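Local coordinates for protein mRNA export factor GLE1 (Saccharomyces cerevisiae, PDB 6B4E) that functions in mRNA export as a component of the nuclear pore complex, here represented by the protein's largely helical carboxy-terminal part, at residues A[182-190]-A[201-211]; A[254-263]-A[276-284]. All blocks are in the same frame, centred on the assembly; numbering follows the deposited sequence. Where two conformers were deposited one is given.

Interaction 1. Residues A[182-190]-A[201-211]; sequences LFAIITRLQ and HPFPIALSWHI
T187 and S208 show how one hydroxyl can tie two helices together. S208 OG donates to T187 OG1 at 2.7 Å, and T187 OG1 passes its own proton back to A184 O, 2.8 Å away and one turn earlier. The torsion (chi1 68°, OG1 between the backbone N and the carbonyl carbon) places OG1 to meet both A184 O and S208 OG. With a valine in place of T187 the hydroxyl is gone, and S208 OG would probably be left without its acceptor on this helix. Beside this chain, T187 CA sends a CA-H...O contact to F203 O.

Apolar contacts flank the polar pair: the F183 ring receives L207 CD1 (3.8 Å from CZ) and I211 CD1 (3.9 Å from CE2) at its edge, and I186 CG2 packs on F203 CB. At the far end H201 NE2 forks weakly to two carbonyls at the helix terminus, I186 O (3.1 Å) and L189 O (2.9 Å), both near the ring plane. ND1 accepts F203 N from within that plane, which is likely to hold the imidazole in this orientation.

Loop residues H201 and F203, on the way into helix 206-216, thus pack on the C-terminal end of helix 169-188, joining successive helices of this all-helical part of GLE1. S208 OG is also hydrogen-bonded to W234 NE1 of helix 225-264, and R188 NE to A237 O of the same helix, while helices 108-121 and 124-136 cover F203.

Interaction 2. Residues A[254-263]-A[276-284]; sequences LILIGEELTS and LRILLEAWQ
A hairpin of two consecutive helices, 225-264 and 271-284, closes here, the local axes running 136° apart and approaching to 8.5 Å. With the axes this near, a side chain at G258 would not fit: a beta carbon would lie 2.9 Å from L280 CB, a clash. L280 instead sets CD2 against the glycine backbone, 3.7 Å from G258 O, and reaches CD1 toward L254 O. Also at the crossing, L276 CD2 packs against I257 O and beside T262 CG2; that carbonyl oxygen is buried by the contact and has no partner in the model.

On one side of this crossing lies R277, a knob in a hole made by G258, E259, T262 and S263. The chain runs extended from the backbone and then bends at chi3 (-65°), which swings the guanidinium across the other helix. In the E259 conformer described here, R277 NH2 forms a salt bridge to E259 OE2 at 2.8 Å, reaching the oxygen from above the carboxylate plane; the two flat groups stand 68° apart, and a weaker bond joins NH1 to E259 OE1. E259 has an alternate copy, so the ion pair may not be permanent. G258 O lies over one face of the guanidinium, while the hydroxyls T262 OG1 and S263 OG each come to 3.0 Å from NH1.

Toward the other end the contact turns apolar. L254 places CD1 over the six-membered ring of W283 in a CH-pi contact, 4.2 Å from the centroid and almost on the ring normal, whereas I255 CG1 meets the ring at its edge. L212 of helix 206-216 backs I257 and L254. Two consecutive, roughly antiparallel helices joined by a short link form an alpha-alpha hairpin, packed closely here at G258, with the ion pair at its partly exposed border.

How the interactions relate
The two contacts, both partly buried, show how chemistry can differ within one helical domain. Interaction 1 lies about 10 Å from the centre of the chain; interaction 2 is peripheral, about 22 Å out, and includes the exposed I255. Their own centres are about 21 Å apart, and their nearest atoms stay about 7 Å from each other. Helices 206-216 and 225-264 relate them: the first takes part in interaction 1 and backs interaction 2, while the second covers interaction 1 and carries one side of interaction 2. Both combine polar and apolar contacts, but uncharged groups appear to do the polar work in interaction 1, whereas interaction 2 adds the charged R277-E259 pair.

Interaction 1. Residues A[182-190]-A[201-211]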
# COMPACT_ATOMS: atom_id res chain seq x y z
N LEU A 182 5.03 0.87 2.48
CA LEU A 182 5.56 -0.15 1.59
C LEU A 182 4.87 -0.10 0.24
O LEU A 182 5.53 -0.16 -0.81
CB LEU A 182 5.40 -1.52 2.23
CG LEU A 182 5.81 -2.67 1.31
CD1 LEU A 182 7.31 -2.63 1.03
CD2 LEU A 182 5.41 -4.04 1.88
N PHE A 183 3.54 -0.02 0.22
CA PHE A 183 2.82 0.01 -1.05
C PHE A 183 3.18 1.26 -1.83
O PHE A 183 3.40 1.21 -3.05
CB PHE A 183 1.32 -0.06 -0.80
CG PHE A 183 0.49 -0.14 -2.06
CD1 PHE A 183 0.49 -1.28 -2.83
CD2 PHE A 183 -0.29 0.94 -2.46
CE1 PHE A 183 -0.28 -1.36 -3.99
CE2 PHE A 183 -1.06 0.87 -3.60
CZ PHE A 183 -1.05 -0.28 -4.37
N ALA A 184 3.27 2.39 -1.14
CA ALA A 184 3.66 3.64 -1.78
C ALA A 184 4.98 3.50 -2.53
O ALA A 184 5.08 3.88 -3.71
CB ALA A 184 3.74 4.75 -0.74
N ILE A 185 6.01 2.99 -1.85
CA ILE A 185 7.31 2.71 -2.47
C ILE A 185 7.12 1.91 -3.75
O ILE A 185 7.67 2.24 -4.81
CB ILE A 185 8.22 1.95 -1.49
CG1 ILE A 185 8.71 2.88 -0.36
CG2 ILE A 185 9.41 1.29 -2.21
CD1 ILE A 185 9.70 3.96 -0.77
N ILE A 186 6.39 0.80 -3.66
CA ILE A 186 6.24 -0.08 -4.81
C ILE A 186 5.65 0.68 -6.00
O ILE A 186 6.08 0.48 -7.14
CB ILE A 186 5.39 -1.31 -4.43
CG1 ILE A 186 6.18 -2.20 -3.46
CG2 ILE A 186 4.98 -2.10 -5.68
CD1 ILE A 186 5.41 -3.36 -2.87
N THR A 187 4.68 1.56 -5.76
CA THR A 187 4.05 2.24 -6.88
C THR A 187 4.99 3.21 -7.58
O THR A 187 4.77 3.52 -8.76
CB THR A 187 2.77 3.00 -6.49
OG1 THR A 187 3.08 4.12 -5.64
CG2 THR A 187 1.73 2.09 -5.82
N ARG A 188 6.05 3.68 -6.91
CA ARG A 188 6.94 4.67 -7.51
C ARG A 188 8.30 4.11 -7.89
O ARG A 188 9.14 4.83 -8.44
CB ARG A 188 7.07 5.90 -6.58
CG ARG A 188 7.72 5.70 -5.21
CD ARG A 188 9.22 5.48 -5.27
NE ARG A 188 9.82 5.93 -4.01
CZ ARG A 188 11.12 5.98 -3.76
NH1 ARG A 188 12.00 5.59 -4.66
NH2 ARG A 188 11.54 6.43 -2.56
N LEU A 189 8.53 2.82 -7.65
CA LEU A 189 9.72 2.15 -8.16
C LEU A 189 9.51 1.72 -9.60
O LEU A 189 8.40 1.35 -10.00
CB LEU A 189 10.06 0.92 -7.33
CG LEU A 189 10.55 1.13 -5.90
CD1 LEU A 189 10.57 -0.20 -5.16
CD2 LEU A 189 11.93 1.75 -5.88
N GLN A 190 10.58 1.77 -10.39
CA GLN A 190 10.57 1.18 -11.72
C GLN A 190 10.94 -0.29 -11.64
O GLN A 190 11.71 -0.71 -10.78
CB GLN A 190 11.55 1.88 -12.66
CG GLN A 190 11.34 3.38 -12.80
CD GLN A 190 10.10 3.70 -13.61
OE1 GLN A 190 9.70 2.94 -14.49
NE2 GLN A 190 9.50 4.84 -13.33
N HIS A 201 4.39 -3.05 -15.11
CA HIS A 201 4.50 -2.89 -13.66
C HIS A 201 3.18 -3.33 -13.03
O HIS A 201 2.13 -2.81 -13.41
CB HIS A 201 4.81 -1.43 -13.35
CG HIS A 201 5.22 -1.17 -11.93
ND1 HIS A 201 4.47 -1.57 -10.84
CD2 HIS A 201 6.27 -0.48 -11.42
CE1 HIS A 201 5.06 -1.16 -9.73
NE2 HIS A 201 6.15 -0.50 -10.06
N PRO A 202 3.19 -4.28 -12.09
CA PRO A 202 1.91 -4.80 -11.60
C PRO A 202 1.14 -3.85 -10.68
O PRO A 202 -0.06 -4.05 -10.47
CB PRO A 202 2.32 -6.08 -10.86
CG PRO A 202 3.71 -5.82 -10.43
CD PRO A 202 4.34 -4.98 -11.51
N PHE A 203 1.79 -2.83 -10.10
CA PHE A 203 1.14 -1.90 -9.18
C PHE A 203 1.71 -0.51 -9.41
O PHE A 203 2.43 0.04 -8.57
CB PHE A 203 1.35 -2.32 -7.72
CG PHE A 203 0.79 -3.68 -7.41
CD1 PHE A 203 -0.57 -3.90 -7.38
CD2 PHE A 203 1.64 -4.72 -7.17
CE1 PHE A 203 -1.04 -5.13 -7.12
CE2 PHE A 203 1.16 -5.95 -6.91
CZ PHE A 203 -0.17 -6.15 -6.89
N PRO A 204 1.35 0.11 -10.52
CA PRO A 204 2.07 1.29 -11.01
C PRO A 204 1.62 2.57 -10.31
O PRO A 204 0.76 2.57 -9.43
CB PRO A 204 1.71 1.29 -12.50
CG PRO A 204 0.32 0.73 -12.53
CD PRO A 204 0.36 -0.38 -11.50
N ILE A 205 2.24 3.69 -10.72
CA ILE A 205 2.08 4.95 -10.00
C ILE A 205 0.64 5.43 -10.05
O ILE A 205 0.20 6.16 -9.16
CB ILE A 205 3.09 5.99 -10.55
CG1 ILE A 205 3.13 7.24 -9.68
CG2 ILE A 205 2.78 6.40 -12.00
CD1 ILE A 205 3.72 7.02 -8.35
N ALA A 206 -0.13 5.02 -11.07
CA ALA A 206 -1.55 5.35 -11.11
C ALA A 206 -2.26 4.96 -9.81
O ALA A 206 -3.23 5.60 -9.42
CB ALA A 206 -2.23 4.64 -12.29
N LEU A 207 -1.79 3.90 -9.15
CA LEU A 207 -2.48 3.44 -7.95
C LEU A 207 -2.30 4.41 -6.79
O LEU A 207 -3.15 4.46 -5.90
CB LEU A 207 -1.99 2.05 -7.57
CG LEU A 207 -2.17 0.97 -8.65
CD1 LEU A 207 -1.87 -0.39 -8.07
CD2 LEU A 207 -3.57 1.01 -9.25
N SER A 208 -1.19 5.17 -6.78
CA SER A 208 -1.03 6.25 -5.83
C SER A 208 -1.98 7.40 -6.13
O SER A 208 -2.51 8.02 -5.21
CB SER A 208 0.41 6.78 -5.81
OG SER A 208 1.24 5.98 -4.99
N TRP A 209 -2.18 7.73 -7.42
CA TRP A 209 -3.20 8.71 -7.74
C TRP A 209 -4.56 8.28 -7.18
O TRP A 209 -5.24 9.08 -6.54
CB TRP A 209 -3.29 8.94 -9.26
CG TRP A 209 -4.28 10.02 -9.60
CD1 TRP A 209 -5.64 9.88 -9.68
CD2 TRP A 209 -4.01 11.40 -9.91
NE1 TRP A 209 -6.22 11.07 -10.00
CE2 TRP A 209 -5.25 12.02 -10.13
CE3 TRP A 209 -2.85 12.16 -9.99
CZ2 TRP A 209 -5.37 13.37 -10.44
CZ3 TRP A 209 -2.97 13.51 -10.31
CH2 TRP A 209 -4.22 14.10 -10.52
N HIS A 210 -4.92 7.00 -7.33
CA HIS A 210 -6.22 6.53 -6.85
C HIS A 210 -6.38 6.78 -5.36
O HIS A 210 -7.46 7.18 -4.90
CB HIS A 210 -6.42 5.04 -7.10
CG HIS A 210 -6.48 4.64 -8.54
ND1 HIS A 210 -6.92 5.49 -9.54
CD2 HIS A 210 -6.17 3.47 -9.15
CE1 HIS A 210 -6.85 4.87 -10.71
NE2 HIS A 210 -6.41 3.64 -10.50
N ILE A 211 -5.34 6.50 -4.58
CA ILE A 211 -5.43 6.65 -3.13
C ILE A 211 -5.75 8.09 -2.76
O ILE A 211 -6.66 8.35 -1.97
CB ILE A 211 -4.12 6.19 -2.46
CG1 ILE A 211 -3.95 4.69 -2.63
CG2 ILE A 211 -4.14 6.56 -0.96
CD1 ILE A 211 -2.57 4.18 -2.24

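Interaction 2. Residues A[254-263]-A[276-284]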
# COMPACT_ATOMS: atom_id res chain seq x y z
N LEU A 254 -1.55 17.39 -4.28
CA LEU A 254 -0.82 17.56 -3.02
C LEU A 254 -1.32 18.77 -2.26
O LEU A 254 -1.43 18.73 -1.02
CB LEU A 254 0.68 17.70 -3.28
CG LEU A 254 1.41 16.49 -3.87
CD1 LEU A 254 2.92 16.75 -3.76
CD2 LEU A 254 1.05 15.21 -3.17
N ILE A 255 -1.63 19.86 -2.96
CA ILE A 255 -2.23 21.02 -2.30
C ILE A 255 -3.58 20.64 -1.71
O ILE A 255 -3.94 21.09 -0.62
CB ILE A 255 -2.34 22.19 -3.29
CG1 ILE A 255 -0.93 22.66 -3.69
CG2 ILE A 255 -3.18 23.34 -2.71
CD1 ILE A 255 -0.90 23.59 -4.86
N LEU A 256 -4.36 19.83 -2.42
CA LEU A 256 -5.68 19.48 -1.93
C LEU A 256 -5.58 18.69 -0.63
O LEU A 256 -6.30 18.98 0.33
CB LEU A 256 -6.46 18.70 -2.99
CG LEU A 256 -7.95 18.51 -2.68
CD1 LEU A 256 -8.71 19.85 -2.67
CD2 LEU A 256 -8.55 17.59 -3.68
N ILE A 257 -4.68 17.69 -0.57
CA ILE A 257 -4.57 16.92 0.68
C ILE A 257 -3.89 17.73 1.78
O ILE A 257 -4.27 17.65 2.95
CB ILE A 257 -3.86 15.55 0.48
CG1 ILE A 257 -2.43 15.66 -0.07
CG2 ILE A 257 -4.70 14.67 -0.38
CD1 ILE A 257 -1.64 14.34 0.07
N GLY A 258 -2.85 18.48 1.44
CA GLY A 258 -2.03 19.10 2.48
C GLY A 258 -2.59 20.39 3.02
O GLY A 258 -2.37 20.72 4.20
N GLU A 259 -3.30 21.17 2.19
CA GLU A 259 -3.91 22.42 2.62
C GLU A 259 -5.41 22.26 2.86
O GLU A 259 -5.89 22.50 3.97
CB GLU A 259 -3.68 23.52 1.57
CG GLU A 259 -4.40 24.83 1.87
CD GLU A 259 -3.99 25.44 3.22
OE1 GLU A 259 -4.87 25.88 3.98
OE2 GLU A 259 -2.77 25.48 3.50
N GLU A 260 -6.15 21.83 1.84
CA GLU A 260 -7.61 21.85 1.93
C GLU A 260 -8.14 20.78 2.88
O GLU A 260 -8.97 21.06 3.75
CB GLU A 260 -8.22 21.69 0.54
CG GLU A 260 -9.74 21.84 0.49
CD GLU A 260 -10.23 23.22 0.94
OE1 GLU A 260 -11.44 23.37 1.20
OE2 GLU A 260 -9.40 24.16 1.04
N LEU A 261 -7.69 19.53 2.72
CA LEU A 261 -8.20 18.46 3.57
C LEU A 261 -7.84 18.70 5.04
O LEU A 261 -8.68 18.54 5.93
CB LEU A 261 -7.67 17.12 3.07
CG LEU A 261 -8.23 15.87 3.73
CD1 LEU A 261 -9.74 15.77 3.54
CD2 LEU A 261 -7.54 14.65 3.17
N THR A 262 -6.60 19.11 5.31
CA THR A 262 -6.21 19.40 6.70
C THR A 262 -7.00 20.59 7.25
O THR A 262 -7.40 20.59 8.42
CB THR A 262 -4.71 19.67 6.79
OG1 THR A 262 -4.37 20.78 5.95
CG2 THR A 262 -3.91 18.48 6.36
N SER A 263 -7.21 21.63 6.43
CA SER A 263 -7.96 22.80 6.88
C SER A 263 -9.39 22.42 7.26
O SER A 263 -9.92 22.88 8.28
CB SER A 263 -8.00 23.89 5.80
OG SER A 263 -6.81 24.65 5.77
N LEU A 276 0.98 16.24 8.12
CA LEU A 276 0.81 16.41 6.68
C LEU A 276 0.97 17.88 6.30
O LEU A 276 1.56 18.21 5.27
CB LEU A 276 -0.55 15.89 6.23
CG LEU A 276 -0.76 15.77 4.72
CD1 LEU A 276 0.24 14.81 4.10
CD2 LEU A 276 -2.18 15.30 4.39
N ARG A 277 0.46 18.79 7.14
CA ARG A 277 0.63 20.20 6.84
C ARG A 277 2.10 20.60 6.90
O ARG A 277 2.56 21.43 6.12
CB ARG A 277 -0.20 21.05 7.80
CG ARG A 277 0.05 22.55 7.65
CD ARG A 277 -1.00 23.39 8.35
NE ARG A 277 -2.32 23.24 7.76
CZ ARG A 277 -2.75 23.92 6.69
NH1 ARG A 277 -3.98 23.71 6.23
NH2 ARG A 277 -1.96 24.79 6.08
N ILE A 278 2.87 20.01 7.83
CA ILE A 278 4.31 20.29 7.90
C ILE A 278 5.00 19.82 6.61
O ILE A 278 5.92 20.50 6.11
CB ILE A 278 4.92 19.61 9.14
CG1 ILE A 278 4.41 20.32 10.41
CG2 ILE A 278 6.43 19.58 9.07
CD1 ILE A 278 4.84 21.76 10.55
N LEU A 279 4.59 18.66 6.08
CA LEU A 279 5.15 18.17 4.82
C LEU A 279 4.79 19.10 3.67
O LEU A 279 5.64 19.41 2.81
CB LEU A 279 4.66 16.76 4.53
CG LEU A 279 5.16 15.67 5.48
CD1 LEU A 279 4.48 14.36 5.28
CD2 LEU A 279 6.68 15.46 5.34
N LEU A 280 3.53 19.56 3.62
CA LEU A 280 3.15 20.54 2.61
C LEU A 280 4.05 21.77 2.71
O LEU A 280 4.55 22.27 1.70
CB LEU A 280 1.69 20.95 2.80
CG LEU A 280 1.21 22.17 1.97
CD1 LEU A 280 0.72 21.73 0.63
CD2 LEU A 280 0.15 23.00 2.69
N GLU A 281 4.28 22.25 3.93
CA GLU A 281 5.09 23.45 4.12
C GLU A 281 6.53 23.25 3.67
O GLU A 281 7.15 24.17 3.13
CB GLU A 281 5.06 23.88 5.59
CG GLU A 281 3.71 24.37 6.05
CD GLU A 281 3.62 24.58 7.56
OE1 GLU A 281 4.62 24.35 8.29
OE2 GLU A 281 2.53 24.99 8.01
N ALA A 282 7.09 22.07 3.91
CA ALA A 282 8.45 21.80 3.47
C ALA A 282 8.54 21.85 1.95
O ALA A 282 9.52 22.35 1.39
CB ALA A 282 8.90 20.44 4.00
N TRP A 283 7.53 21.29 1.27
CA TRP A 283 7.49 21.33 -0.19
C TRP A 283 7.34 22.75 -0.69
O TRP A 283 8.02 23.16 -1.64
CB TRP A 283 6.33 20.46 -0.66
CG TRP A 283 6.01 20.52 -2.12
CD1 TRP A 283 6.87 20.39 -3.17
CD2 TRP A 283 4.71 20.68 -2.68
NE1 TRP A 283 6.18 20.47 -4.37
CE2 TRP A 283 4.85 20.66 -4.09
CE3 TRP A 283 3.44 20.85 -2.13
CZ2 TRP A 283 3.77 20.81 -4.94
CZ3 TRP A 283 2.37 21.00 -2.98
CH2 TRP A 283 2.54 20.98 -4.37
N GLN A 284 6.44 23.51 -0.05
CA GLN A 284 6.27 24.91 -0.42
C GLN A 284 7.54 25.70 -0.23
O GLN A 284 7.72 26.75 -0.87
CB GLN A 284 5.13 25.51 0.40
CG GLN A 284 3.78 24.98 -0.02
CD GLN A 284 2.67 25.45 0.91
OE1 GLN A 284 2.90 25.68 2.11
NE2 GLN A 284 1.48 25.61 0.37